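Long-range contacts in phosphosugar isomerase (Escherichia coli O6:H1, PDB 5UQI), which probably interconverts arabinose-5-phosphate and its ketose isomer ribulose-5-phosphate, and binds arabinose-5-phosphate in a pocket of its sugar isomerase (SIS) domain: residues K37-C42 and V93-S98; K45-G50 and P71-H76; A63-T68 and D166-A171; N118-F123 and S134-V139. All blocks are in the same frame, centred on the assembly; numbering follows the deposited sequence.

Contact 1 (K37-C42 and V93-S98). With A5P (arabinose-5-phosphate), chain B.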
loop_
_atom_site.group_PDB
_atom_site.type_symbol
_atom_site.label_atom_id
_atom_site.label_comp_id
_atom_site.label_asym_id
_atom_site.label_seq_id
_atom_site.Cartn_x
_atom_site.Cartn_y
_atom_site.Cartn_z
ATOM N N LYS A 37 13.936 6.615 -0.793
ATOM C CA LYS A 37 15.104 6.482 -1.653
ATOM C C LYS A 37 14.988 5.439 -2.732
ATOM O O LYS A 37 15.346 5.704 -3.856
ATOM C CB LYS A 37 16.337 6.231 -0.783
ATOM C CG LYS A 37 16.592 7.400 0.152
ATOM C CD LYS A 37 17.778 7.128 1.068
ATOM C CE LYS A 37 17.884 8.212 2.119
ATOM N NZ LYS A 37 18.970 7.846 3.069
ATOM N N VAL A 38 14.454 4.262 -2.400
ATOM C CA VAL A 38 14.242 3.182 -3.394
ATOM C C VAL A 38 13.266 3.680 -4.442
ATOM O O VAL A 38 13.514 3.534 -5.631
ATOM C CB VAL A 38 13.684 1.888 -2.796
ATOM C CG1 VAL A 38 13.272 0.898 -3.889
ATOM C CG2 VAL A 38 14.692 1.223 -1.845
ATOM N N LEU A 39 12.148 4.269 -3.988
ATOM C CA LEU A 39 11.179 4.808 -4.966
ATOM C C LEU A 39 11.723 5.913 -5.869
ATOM O O LEU A 39 11.423 5.963 -7.064
ATOM C CB LEU A 39 9.830 5.173 -4.331
ATOM C CG LEU A 39 9.171 3.949 -3.661
ATOM C CD1 LEU A 39 7.974 4.428 -2.813
ATOM C CD2 LEU A 39 8.650 2.882 -4.672
ATOM N N GLN A 40 12.599 6.757 -5.308
ATOM C CA GLN A 40 13.207 7.820 -6.112
ATOM C C GLN A 40 14.134 7.287 -7.196
ATOM O O GLN A 40 14.345 7.958 -8.214
ATOM C CB GLN A 40 14.003 8.738 -5.179
ATOM C CG GLN A 40 13.100 9.693 -4.407
ATOM C CD GLN A 40 13.883 10.648 -3.521
ATOM O OE1 GLN A 40 14.838 10.254 -2.871
ATOM N NE2 GLN A 40 13.427 11.886 -3.450
ATOM N N SER A 41 14.691 6.104 -6.944
ATOM C CA SER A 41 15.642 5.445 -7.819
ATOM C C SER A 41 14.945 4.727 -8.951
ATOM O O SER A 41 15.591 4.368 -9.955
ATOM C CB SER A 41 16.536 4.466 -7.026
ATOM O OG SER A 41 15.898 3.205 -6.768
ATOM N N CYS A 42 13.617 4.536 -8.837
ATOM C CA CYS A 42 12.897 3.730 -9.834
ATOM C C CYS A 42 12.971 4.374 -11.203
ATOM O O CYS A 42 12.569 5.527 -11.360
ATOM C CB CYS A 42 11.460 3.515 -9.349
ATOM S SG CYS A 42 10.450 2.557 -10.496
ATOM N N VAL A 93 9.595 -1.271 -10.149
ATOM C CA VAL A 93 9.721 -1.627 -8.729
ATOM C C VAL A 93 8.356 -2.082 -8.305
ATOM O O VAL A 93 7.394 -1.402 -8.679
ATOM C CB VAL A 93 10.203 -0.427 -7.882
ATOM C CG1 VAL A 93 10.081 -0.670 -6.369
ATOM C CG2 VAL A 93 11.622 -0.058 -8.368
ATOM N N VAL A 94 8.266 -3.140 -7.505
ATOM C CA VAL A 94 6.970 -3.782 -7.155
ATOM C C VAL A 94 6.701 -3.545 -5.685
ATOM O O VAL A 94 7.576 -3.827 -4.817
ATOM C CB VAL A 94 6.985 -5.297 -7.516
ATOM C CG1 VAL A 94 5.665 -5.939 -7.143
ATOM C CG2 VAL A 94 7.270 -5.518 -8.983
ATOM N N ILE A 95 5.489 -3.045 -5.357
ATOM C CA ILE A 95 5.071 -2.957 -3.977
ATOM C C ILE A 95 3.948 -3.953 -3.806
ATOM O O ILE A 95 2.902 -3.832 -4.463
ATOM C CB ILE A 95 4.556 -1.540 -3.598
ATOM C CG1 ILE A 95 5.700 -0.502 -3.745
ATOM C CG2 ILE A 95 3.963 -1.527 -2.226
ATOM C CD1 ILE A 95 5.293 0.962 -3.471
ATOM N N LEU A 96 4.124 -4.934 -2.944
ATOM C CA LEU A 96 3.070 -5.911 -2.704
ATOM C C LEU A 96 2.413 -5.609 -1.362
ATOM O O LEU A 96 3.081 -5.480 -0.325
ATOM C CB LEU A 96 3.646 -7.334 -2.630
ATOM C CG LEU A 96 4.325 -7.732 -3.948
ATOM C CD1 LEU A 96 5.875 -7.674 -3.845
ATOM C CD2 LEU A 96 3.858 -9.101 -4.437
ATOM N N ILE A 97 1.082 -5.462 -1.341
ATOM C CA ILE A 97 0.342 -5.069 -0.142
ATOM C C ILE A 97 -0.463 -6.223 0.358
ATOM O O ILE A 97 -1.267 -6.807 -0.381
ATOM C CB ILE A 97 -0.605 -3.841 -0.437
ATOM C CG1 ILE A 97 0.216 -2.652 -0.911
ATOM C CG2 ILE A 97 -1.383 -3.533 0.868
ATOM C CD1 ILE A 97 -0.677 -1.396 -1.131
ATOM N N SER A 98 -0.196 -6.618 1.595
ATOM C CA SER A 98 -0.975 -7.674 2.237
ATOM C C SER A 98 -0.927 -7.444 3.749
ATOM O O SER A 98 0.159 -7.440 4.338
ATOM C CB SER A 98 -0.344 -9.050 1.937
ATOM O OG SER A 98 -0.919 -10.098 2.733
HETATM C C1 A5P B . -10.630 -9.767 3.202
HETATM O O1 A5P B . -10.866 -9.089 4.112
HETATM C C2 A5P B . -9.951 -9.136 2.075
HETATM O O2 A5P B . -10.631 -8.055 1.519
HETATM C C3 A5P B . -8.623 -8.852 2.631
HETATM O O3 A5P B . -8.117 -7.551 2.310
HETATM C C4 A5P B . -8.001 -9.999 1.876
HETATM O O4 A5P B . -8.335 -11.228 2.498
HETATM C C5 A5P B . -6.513 -9.874 1.755
HETATM O O5 A5P B . -5.964 -9.953 3.016
HETATM P P A5P B . -4.480 -9.373 3.134
HETATM O O1P A5P B . -4.526 -7.836 3.191
HETATM O O2P A5P B . -4.002 -10.011 4.542
HETATM O O3P A5P B . -3.758 -9.769 1.947
#
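No ring or other flat side-chain group enters the interface of Val-38, Leu-39 and Cys-42 with Val-93 and Ile-95. It is made of methyl groups and one sulfur. Val-93 is the hub, and its two branches split the work. Val-93 CG2 meets Cys-42 SG at 3.6 Å, while Val-93 CG1 meets Leu-39 CD2 at 4.2 Å and Val-38 CG1 at 4.3 Å. Val-93 holds CG1 anti to the backbone N (chi1 169°), which leaves CG2 beside that N and near the sulfur. Leu-39 CD2 also reaches Ile-95 CD1 at 4.0 Å, the two side chains crossing at about a right angle.

The contact lays the end of helix 32-41 on the parallel sheet of the SIS domain, an alpha-beta-alpha sandwich. Strand 93-97 is its middle strand. The axes of 37-41 and 93-97 approach to 9.9 Å, with their N-to-C directions 138° apart. Ile-121 and Val-46, from the strands flanking 93-97, and Val-168 of helix 156-175 also pack against Leu-39.

At the helix end, Ser-41 OG donates to Val-38 O. Farther along segment 93-98, Ser-98 OG donates to phosphate oxygen O3P of arabinose-5-phosphate at 3.0 Å. Thr-103 is hydrogen-bonded to both Ser-98 OG and the ligand.

Contact 2 (K45-G50 and P71-H76)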
loop_
_atom_site.group_PDB
_atom_site.type_symbol
_atom_site.label_atom_id
_atom_site.label_comp_id
_atom_site.label_asym_id
_atom_site.label_seq_id
_atom_site.Cartn_x
_atom_site.Cartn_y
_atom_site.Cartn_z
ATOM N N LYS A 45 8.155 1.920 -13.798
ATOM C CA LYS A 45 6.943 2.230 -13.074
ATOM C C LYS A 45 6.928 1.544 -11.712
ATOM O O LYS A 45 7.602 0.532 -11.520
ATOM C CB LYS A 45 5.765 1.716 -13.899
ATOM C CG LYS A 45 5.757 2.455 -15.265
ATOM C CD LYS A 45 4.394 2.509 -15.921
ATOM C CE LYS A 45 4.546 2.743 -17.403
ATOM N NZ LYS A 45 4.816 4.169 -17.681
ATOM N N VAL A 46 6.185 2.121 -10.763
ATOM C CA VAL A 46 5.913 1.481 -9.484
ATOM C C VAL A 46 4.661 0.621 -9.649
ATOM O O VAL A 46 3.602 1.146 -9.931
ATOM C CB VAL A 46 5.758 2.508 -8.326
ATOM C CG1 VAL A 46 5.409 1.837 -7.010
ATOM C CG2 VAL A 46 7.028 3.388 -8.225
ATOM N N VAL A 47 4.826 -0.691 -9.503
ATOM C CA VAL A 47 3.680 -1.603 -9.779
ATOM C C VAL A 47 3.175 -2.072 -8.455
ATOM O O VAL A 47 3.907 -2.686 -7.664
ATOM C CB VAL A 47 4.119 -2.788 -10.624
ATOM C CG1 VAL A 47 2.936 -3.737 -10.842
ATOM C CG2 VAL A 47 4.705 -2.315 -11.941
ATOM N N PHE A 48 1.896 -1.763 -8.169
ATOM C CA PHE A 48 1.291 -2.198 -6.904
ATOM C C PHE A 48 0.530 -3.493 -7.143
ATOM O O PHE A 48 -0.201 -3.607 -8.146
ATOM C CB PHE A 48 0.267 -1.147 -6.396
ATOM C CG PHE A 48 0.878 0.049 -5.755
ATOM C CD1 PHE A 48 1.265 1.144 -6.531
ATOM C CD2 PHE A 48 0.992 0.089 -4.337
ATOM C CE1 PHE A 48 1.846 2.287 -5.906
ATOM C CE2 PHE A 48 1.556 1.233 -3.716
ATOM C CZ PHE A 48 1.917 2.332 -4.496
ATOM N N ILE A 49 0.676 -4.439 -6.201
ATOM C CA ILE A 49 -0.016 -5.727 -6.346
ATOM C C ILE A 49 -0.720 -6.006 -5.028
ATOM O O ILE A 49 -0.152 -5.871 -3.915
ATOM C CB ILE A 49 1.027 -6.890 -6.609
ATOM C CG1 ILE A 49 1.749 -6.619 -7.921
ATOM C CG2 ILE A 49 0.279 -8.233 -6.618
ATOM C CD1 ILE A 49 2.750 -7.747 -8.309
ATOM N N GLY A 50 -1.993 -6.453 -5.122
ATOM C CA GLY A 50 -2.796 -6.804 -3.927
ATOM C C GLY A 50 -4.014 -7.570 -4.395
ATOM O O GLY A 50 -4.269 -7.679 -5.602
ATOM N N PRO A 71 5.002 7.552 -12.050
ATOM C CA PRO A 71 4.277 6.632 -12.917
ATOM C C PRO A 71 4.133 5.296 -12.148
ATOM O O PRO A 71 5.124 4.727 -11.664
ATOM C CB PRO A 71 5.142 6.526 -14.167
ATOM C CG PRO A 71 5.615 8.013 -14.271
ATOM C CD PRO A 71 5.989 8.327 -12.850
ATOM N N SER A 72 2.911 4.786 -12.167
ATOM C CA SER A 72 2.552 3.627 -11.319
ATOM C C SER A 72 1.290 3.029 -11.889
ATOM O O SER A 72 0.489 3.732 -12.452
ATOM C CB SER A 72 2.241 4.151 -9.931
ATOM O OG SER A 72 1.889 3.137 -9.044
ATOM N N PHE A 73 1.096 1.725 -11.724
ATOM C CA PHE A 73 -0.195 1.123 -12.005
ATOM C C PHE A 73 -0.354 -0.127 -11.116
ATOM O O PHE A 73 0.570 -0.538 -10.424
ATOM C CB PHE A 73 -0.358 0.739 -13.518
ATOM C CG PHE A 73 0.642 -0.302 -14.030
ATOM C CD1 PHE A 73 1.981 0.025 -14.288
ATOM C CD2 PHE A 73 0.218 -1.636 -14.255
ATOM C CE1 PHE A 73 2.864 -0.960 -14.755
ATOM C CE2 PHE A 73 1.095 -2.644 -14.733
ATOM C CZ PHE A 73 2.436 -2.297 -14.982
ATOM N N PHE A 74 -1.570 -0.673 -11.153
ATOM C CA PHE A 74 -1.948 -1.781 -10.302
ATOM C C PHE A 74 -2.082 -3.052 -11.109
ATOM O O PHE A 74 -2.661 -3.055 -12.215
ATOM C CB PHE A 74 -3.336 -1.413 -9.696
ATOM C CG PHE A 74 -3.979 -2.592 -8.987
ATOM C CD1 PHE A 74 -3.480 -3.046 -7.763
ATOM C CD2 PHE A 74 -5.110 -3.242 -9.555
ATOM C CE1 PHE A 74 -4.110 -4.123 -7.080
ATOM C CE2 PHE A 74 -5.699 -4.341 -8.827
ATOM C CZ PHE A 74 -5.207 -4.761 -7.630
ATOM N N VAL A 75 -1.597 -4.171 -10.499
ATOM C CA VAL A 75 -1.793 -5.528 -11.040
ATOM C C VAL A 75 -2.395 -6.338 -9.937
ATOM O O VAL A 75 -1.849 -6.459 -8.824
ATOM C CB VAL A 75 -0.454 -6.134 -11.482
ATOM C CG1 VAL A 75 -0.663 -7.605 -11.843
ATOM C CG2 VAL A 75 0.102 -5.391 -12.700
ATOM N N HIS A 76 -3.566 -6.923 -10.213
ATOM C CA HIS A 76 -4.185 -7.792 -9.191
ATOM C C HIS A 76 -3.389 -9.052 -8.986
ATOM O O HIS A 76 -2.886 -9.619 -9.941
ATOM C CB HIS A 76 -5.602 -8.105 -9.705
ATOM C CG HIS A 76 -6.446 -8.832 -8.710
ATOM N ND1 HIS A 76 -6.408 -10.225 -8.610
ATOM C CD2 HIS A 76 -7.339 -8.404 -7.785
ATOM C CE1 HIS A 76 -7.240 -10.599 -7.651
ATOM N NE2 HIS A 76 -7.857 -9.522 -7.177
#
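Val-46 and Phe-48 carry the backbone hydrogen bonds to segment 71-76. Val-46 N donates to Pro-71 O at 3.0 Å. Phe-48 N donates to Phe-73 O, and Phe-48 O accepts from Val-75 N at 2.8 Å in a nearly straight bond (N-H...O 171°). Phe-73 N gives a more bent one to Val-46 O (142°).

One side chain joins this ladder. Ser-72 OG donates to the same Val-46 O at 2.8 Å. The hydroxyl and Phe-73 N reach this oxygen from opposite faces of the carbonyl plane. With OG anti to the backbone N (chi1 -180°), Ser-72 turns its hydroxyl toward the neighbouring strand. Ser-72 OG also lies at the edge of the Phe-48 ring, in its plane, 3.3 Å from Phe-48 CE1.

Strands 46-50 and 72-76 are parallel and belong to a beta-alpha-beta unit whose crossover is helix 52-67. The residues just after Gly-50, from Val-51 to Ser-54, line the arabinose-5-phosphate pocket.

Apolar contacts gather on the face of Val-47, Phe-73 and Val-75. Val-47 CG2 meets Phe-73 CE1 at 3.6 Å, the two side chains lying side by side. Its CG1 branch meets Val-75 CG2 at 3.8 Å. Lys-45 crosses the Phe-73 side chain at about a right angle, with Lys-45 CD 3.8 Å from Phe-73 CD1. On the other face, Phe-65 meets the Phe-48 ring edge-to-face.

Contact 3 (A63-T68 and D166-A171)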
loop_
_atom_site.group_PDB
_atom_site.type_symbol
_atom_site.label_atom_id
_atom_site.label_comp_id
_atom_site.label_asym_id
_atom_site.label_seq_id
_atom_site.Cartn_x
_atom_site.Cartn_y
_atom_site.Cartn_z
ATOM N N ALA A 63 -3.041 4.970 -8.447
ATOM C CA ALA A 63 -3.602 6.123 -9.120
ATOM C C ALA A 63 -3.066 7.420 -8.481
ATOM O O ALA A 63 -2.735 8.354 -9.197
ATOM C CB ALA A 63 -5.142 6.048 -9.067
ATOM N N THR A 64 -2.941 7.426 -7.156
ATOM C CA THR A 64 -2.446 8.644 -6.435
ATOM C C THR A 64 -0.957 8.877 -6.762
ATOM O O THR A 64 -0.552 10.015 -7.023
ATOM C CB THR A 64 -2.716 8.442 -4.950
ATOM O OG1 THR A 64 -4.139 8.740 -4.815
ATOM C CG2 THR A 64 -2.014 9.507 -4.132
ATOM N N PHE A 65 -0.161 7.797 -6.809
ATOM C CA PHE A 65 1.242 7.981 -7.206
ATOM C C PHE A 65 1.283 8.588 -8.588
ATOM O O PHE A 65 1.990 9.585 -8.822
ATOM C CB PHE A 65 1.978 6.586 -7.254
ATOM C CG PHE A 65 2.638 6.199 -5.948
ATOM C CD1 PHE A 65 1.964 6.224 -4.686
ATOM C CD2 PHE A 65 3.916 5.700 -6.022
ATOM C CE1 PHE A 65 2.655 5.895 -3.503
ATOM C CE2 PHE A 65 4.580 5.322 -4.844
ATOM C CZ PHE A 65 3.951 5.421 -3.617
ATOM N N ALA A 66 0.515 8.033 -9.540
ATOM C CA ALA A 66 0.590 8.514 -10.916
ATOM C C ALA A 66 0.153 9.976 -11.046
ATOM O O ALA A 66 0.792 10.778 -11.801
ATOM C CB ALA A 66 -0.300 7.659 -11.807
ATOM N N SER A 67 -0.909 10.312 -10.353
ATOM C CA SER A 67 -1.536 11.663 -10.463
ATOM C C SER A 67 -0.650 12.706 -9.835
ATOM O O SER A 67 -0.845 13.884 -10.172
ATOM C CB SER A 67 -2.899 11.677 -9.809
ATOM O OG SER A 67 -2.827 11.444 -8.469
ATOM N N THR A 68 0.290 12.286 -9.008
ATOM C CA THR A 68 1.192 13.239 -8.316
ATOM C C THR A 68 2.614 13.103 -8.817
ATOM O O THR A 68 3.515 13.649 -8.154
ATOM C CB THR A 68 1.126 13.072 -6.818
ATOM O OG1 THR A 68 1.553 11.756 -6.451
ATOM C CG2 THR A 68 -0.308 13.281 -6.259
ATOM N N ASP A 166 -0.632 7.389 0.741
ATOM C CA ASP A 166 -0.896 8.752 0.277
ATOM C C ASP A 166 0.272 9.678 0.708
ATOM O O ASP A 166 0.740 10.500 -0.121
ATOM C CB ASP A 166 -2.138 9.360 0.884
ATOM C CG ASP A 166 -3.453 8.951 0.227
ATOM O OD1 ASP A 166 -3.448 8.286 -0.804
ATOM O OD2 ASP A 166 -4.515 9.404 0.834
ATOM N N ALA A 167 0.719 9.500 1.960
ATOM C CA ALA A 167 1.794 10.376 2.472
ATOM C C ALA A 167 3.097 10.116 1.722
ATOM O O ALA A 167 3.812 11.055 1.402
ATOM C CB ALA A 167 1.998 10.139 3.965
ATOM N N VAL A 168 3.417 8.836 1.436
ATOM C CA VAL A 168 4.563 8.507 0.611
ATOM C C VAL A 168 4.473 9.156 -0.760
ATOM O O VAL A 168 5.415 9.779 -1.258
ATOM C CB VAL A 168 4.768 6.988 0.543
ATOM C CG1 VAL A 168 5.866 6.678 -0.465
ATOM C CG2 VAL A 168 5.060 6.457 1.965
ATOM N N ALA A 169 3.309 9.018 -1.422
ATOM C CA ALA A 169 3.110 9.615 -2.717
ATOM C C ALA A 169 3.346 11.141 -2.657
ATOM O O ALA A 169 4.002 11.673 -3.546
ATOM C CB ALA A 169 1.631 9.340 -3.191
ATOM N N LEU A 170 2.750 11.784 -1.652
ATOM C CA LEU A 170 2.872 13.260 -1.561
ATOM C C LEU A 170 4.297 13.691 -1.237
ATOM O O LEU A 170 4.733 14.726 -1.780
ATOM C CB LEU A 170 1.867 13.843 -0.575
ATOM C CG LEU A 170 0.406 13.698 -1.072
ATOM C CD1 LEU A 170 -0.593 14.075 0.037
ATOM C CD2 LEU A 170 0.107 14.421 -2.373
ATOM N N ALA A 171 5.028 12.897 -0.438
ATOM C CA ALA A 171 6.435 13.251 -0.145
ATOM C C ALA A 171 7.272 13.092 -1.407
ATOM O O ALA A 171 8.030 13.968 -1.747
ATOM C CB ALA A 171 6.959 12.352 0.945
HETATM O O HOH W 1 4.123 10.642 -6.180
#
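Apolar packing is centred on Ala-169 CB, which meets Phe-65 CD1 at 3.5 Å. The ring atom CE1 is nearly as close to that methyl. Farther along the ring, Phe-65 CZ touches Val-168 CG1 at 3.9 Å. Thr-64 adds its methyl, with CG2 3.8 Å from Ala-169 CB. With OG1 beside the backbone N (chi1 -79°), the methyl is the branch left anti to that N, turned to Ala-169. At the border, Thr-68 CG2 and Leu-170 CD2 come within 4.1 Å, their side chains crossing at about a right angle.

The polar link is a water. It donates to Thr-68 OG1 and to Ala-169 O, each at 2.8 Å. Thr-68 OG1 in turn donates to Thr-64 O, one turn back, at the C-terminal end of helix 52-67.

The charged link runs through Lys-60, outside both segments but on helix 52-67. Lys-60 NZ forms a salt bridge with Asp-166 OD1 and a hydrogen bond with Thr-64 OG1.

The segment axes of 63-67 and 166-171 run nearly parallel, 13° apart, and approach to 9.1 Å. Both helices belong to the SIS domain, and Val-168 also packs on Leu-35 and Ile-36 of helix 32-41.

The water spends both protons on the bridge, and Thr-68 OG1 both accepts and donates. Between the two segments the polar coupling is indirect, through a water and a lysine; just beyond, Ser-173 OG bonds Thr-68 O directly.

Contact 4 (N118-F123 and S134-V139)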
loop_
_atom_site.group_PDB
_atom_site.type_symbol
_atom_site.label_atom_id
_atom_site.label_comp_id
_atom_site.label_asym_id
_atom_site.label_seq_id
_atom_site.Cartn_x
_atom_site.Cartn_y
_atom_site.Cartn_z
ATOM N N ASN A 118 13.025 -8.092 -10.281
ATOM C CA ASN A 118 12.688 -6.781 -9.768
ATOM C C ASN A 118 12.871 -6.557 -8.266
ATOM O O ASN A 118 12.671 -7.487 -7.462
ATOM C CB ASN A 118 11.218 -6.521 -10.108
ATOM C CG ASN A 118 10.934 -6.662 -11.587
ATOM O OD1 ASN A 118 10.735 -7.784 -12.108
ATOM N ND2 ASN A 118 10.885 -5.541 -12.252
ATOM N N TYR A 119 13.116 -5.311 -7.878
ATOM C CA TYR A 119 13.176 -4.947 -6.477
ATOM C C TYR A 119 11.767 -4.993 -5.890
ATOM O O TYR A 119 10.832 -4.438 -6.518
ATOM C CB TYR A 119 13.729 -3.525 -6.388
ATOM C CG TYR A 119 14.162 -3.175 -4.999
ATOM C CD1 TYR A 119 13.291 -2.717 -4.053
ATOM C CD2 TYR A 119 15.493 -3.369 -4.598
ATOM C CE1 TYR A 119 13.666 -2.424 -2.750
ATOM C CE2 TYR A 119 15.861 -3.081 -3.303
ATOM C CZ TYR A 119 14.977 -2.592 -2.383
ATOM O OH TYR A 119 15.352 -2.284 -1.071
ATOM N N LEU A 120 11.613 -5.740 -4.808
ATOM C CA LEU A 120 10.294 -6.014 -4.196
ATOM C C LEU A 120 10.196 -5.320 -2.869
ATOM O O LEU A 120 11.020 -5.485 -1.996
ATOM C CB LEU A 120 10.040 -7.525 -4.014
ATOM C CG LEU A 120 10.274 -8.391 -5.257
ATOM C CD1 LEU A 120 10.008 -9.847 -4.802
ATOM C CD2 LEU A 120 9.402 -7.942 -6.464
ATOM N N ILE A 121 9.080 -4.589 -2.656
ATOM C CA ILE A 121 8.783 -3.925 -1.407
ATOM C C ILE A 121 7.488 -4.530 -0.890
ATOM O O ILE A 121 6.577 -4.751 -1.683
ATOM C CB ILE A 121 8.539 -2.406 -1.696
ATOM C CG1 ILE A 121 9.876 -1.796 -2.181
ATOM C CG2 ILE A 121 8.027 -1.676 -0.453
ATOM C CD1 ILE A 121 9.642 -0.406 -2.762
ATOM N N SER A 122 7.388 -4.800 0.396
ATOM C CA SER A 122 6.137 -5.261 0.969
ATOM C C SER A 122 5.579 -4.248 1.957
ATOM O O SER A 122 6.324 -3.590 2.672
ATOM C CB SER A 122 6.229 -6.635 1.664
ATOM O OG SER A 122 7.206 -6.529 2.776
ATOM N N PHE A 123 4.240 -4.091 1.972
ATOM C CA PHE A 123 3.582 -3.390 3.051
ATOM C C PHE A 123 2.749 -4.408 3.789
ATOM O O PHE A 123 1.732 -4.926 3.234
ATOM C CB PHE A 123 2.579 -2.347 2.444
ATOM C CG PHE A 123 3.181 -1.076 1.829
ATOM C CD1 PHE A 123 4.539 -0.879 1.591
ATOM C CD2 PHE A 123 2.288 -0.063 1.362
ATOM C CE1 PHE A 123 5.017 0.299 1.040
ATOM C CE2 PHE A 123 2.775 1.098 0.761
ATOM C CZ PHE A 123 4.127 1.305 0.623
ATOM N N SER A 134 10.383 -12.365 2.170
ATOM C CA SER A 134 10.731 -12.587 0.791
ATOM C C SER A 134 10.966 -11.352 -0.005
ATOM O O SER A 134 11.431 -11.426 -1.117
ATOM C CB SER A 134 9.595 -13.345 0.134
ATOM O OG SER A 134 9.549 -14.647 0.681
ATOM N N CYS A 135 10.725 -10.179 0.575
ATOM C CA CYS A 135 10.952 -8.975 -0.172
ATOM C C CYS A 135 12.293 -8.303 0.108
ATOM O O CYS A 135 12.979 -8.602 1.109
ATOM C CB CYS A 135 9.805 -7.958 0.070
ATOM S SG CYS A 135 8.259 -8.502 -0.773
ATOM N N ASP A 136 12.732 -7.454 -0.807
ATOM C CA ASP A 136 13.971 -6.714 -0.587
ATOM C C ASP A 136 13.853 -5.646 0.485
ATOM O O ASP A 136 14.825 -5.362 1.207
ATOM C CB ASP A 136 14.453 -6.088 -1.861
ATOM C CG ASP A 136 14.673 -7.116 -2.925
ATOM O OD1 ASP A 136 15.717 -7.855 -2.831
ATOM O OD2 ASP A 136 13.883 -7.323 -3.834
ATOM N N LEU A 137 12.695 -4.967 0.546
ATOM C CA LEU A 137 12.424 -3.981 1.571
ATOM C C LEU A 137 11.058 -4.312 2.149
ATOM O O LEU A 137 10.014 -4.234 1.449
ATOM C CB LEU A 137 12.507 -2.547 1.018
ATOM C CG LEU A 137 12.145 -1.489 2.068
ATOM C CD1 LEU A 137 13.166 -1.421 3.206
ATOM C CD2 LEU A 137 12.045 -0.155 1.370
ATOM N N SER A 138 11.061 -4.672 3.424
ATOM C CA SER A 138 9.824 -4.812 4.216
ATOM C C SER A 138 9.506 -3.529 4.947
ATOM O O SER A 138 10.334 -3.013 5.779
ATOM C CB SER A 138 9.951 -5.981 5.238
ATOM O OG SER A 138 8.891 -5.918 6.194
ATOM N N VAL A 139 8.287 -3.014 4.687
ATOM C CA VAL A 139 7.807 -1.867 5.393
ATOM C C VAL A 139 6.725 -2.378 6.323
ATOM O O VAL A 139 5.697 -2.973 5.878
ATOM C CB VAL A 139 7.206 -0.846 4.406
ATOM C CG1 VAL A 139 6.621 0.321 5.165
ATOM C CG2 VAL A 139 8.243 -0.381 3.419
HETATM O O HOH W 2 6.320 -5.750 5.334
#
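Asp-136 holds the backbone of Leu-120 with its carboxylate. Asp-136 OD2 accepts from Leu-120 N at 2.9 Å (N-H...O 165°), using the anti lone pair. Asp-136 CB sits over one face of the Tyr-119 ring, 3.7 Å from the centroid, as a CH-pi contact. The Tyr-119 hydroxyl end reaches on to Leu-137 CB, at 3.5 Å from OH.

Beyond this, a parallel ladder begins. Leu-137 N donates to Leu-120 O, Ser-122 N to Leu-137 O, and Val-139 N to Ser-122 O, all at 2.9 to 3.1 Å. Cys-135 SG packs on Ser-122 CB at 3.7 Å and on Leu-120 CB. On the face of Ile-121 and Phe-123, Val-139 lies alongside both, with CB 3.9 Å from Phe-123 CD1.

A water ties the far end. It hydrogen-bonds Ser-122 OG, Ser-138 OG and Val-139 O. Ser-122 OG stands between the backbone N and the carbonyl carbon (chi1 61°), facing Ser-138. Ser-138 OG is also held by His-127 ND1.

Strands 120-124 and 137-140 come before and after helix 130-134 in a beta-alpha-beta unit, and 137-140 ends the sheet within this chain. Helix 32-41 covers the Ile-121 face, while helices 110-116 and 130-134 pack on the Leu-120 and Ser-122 side.

Contacts 1, 2 and 4 meet on one five-stranded parallel sheet, ordered 72-76, 46-50, 93-97, 120-124, 137-140. Contact 2 joins the first two strands and contact 4 the last two. Contact 1 brings helix 32-41 onto the middle strand, its centre about 9 Å from that of contact 2 and about 7 Å from that of contact 4. Contacts 2 and 4 do not touch; their centres are about 13 Å apart. Contact 3 pairs two helices, touching contact 1 through Leu-39 and contact 2 through Phe-65. Along the chain, contact 2 falls between the segments of contact 1, and contact 4 between those of contact 3. Distant segments thus build one SIS domain, with the ligand pocket near the C-terminal ends of strands 46-50 and 93-97.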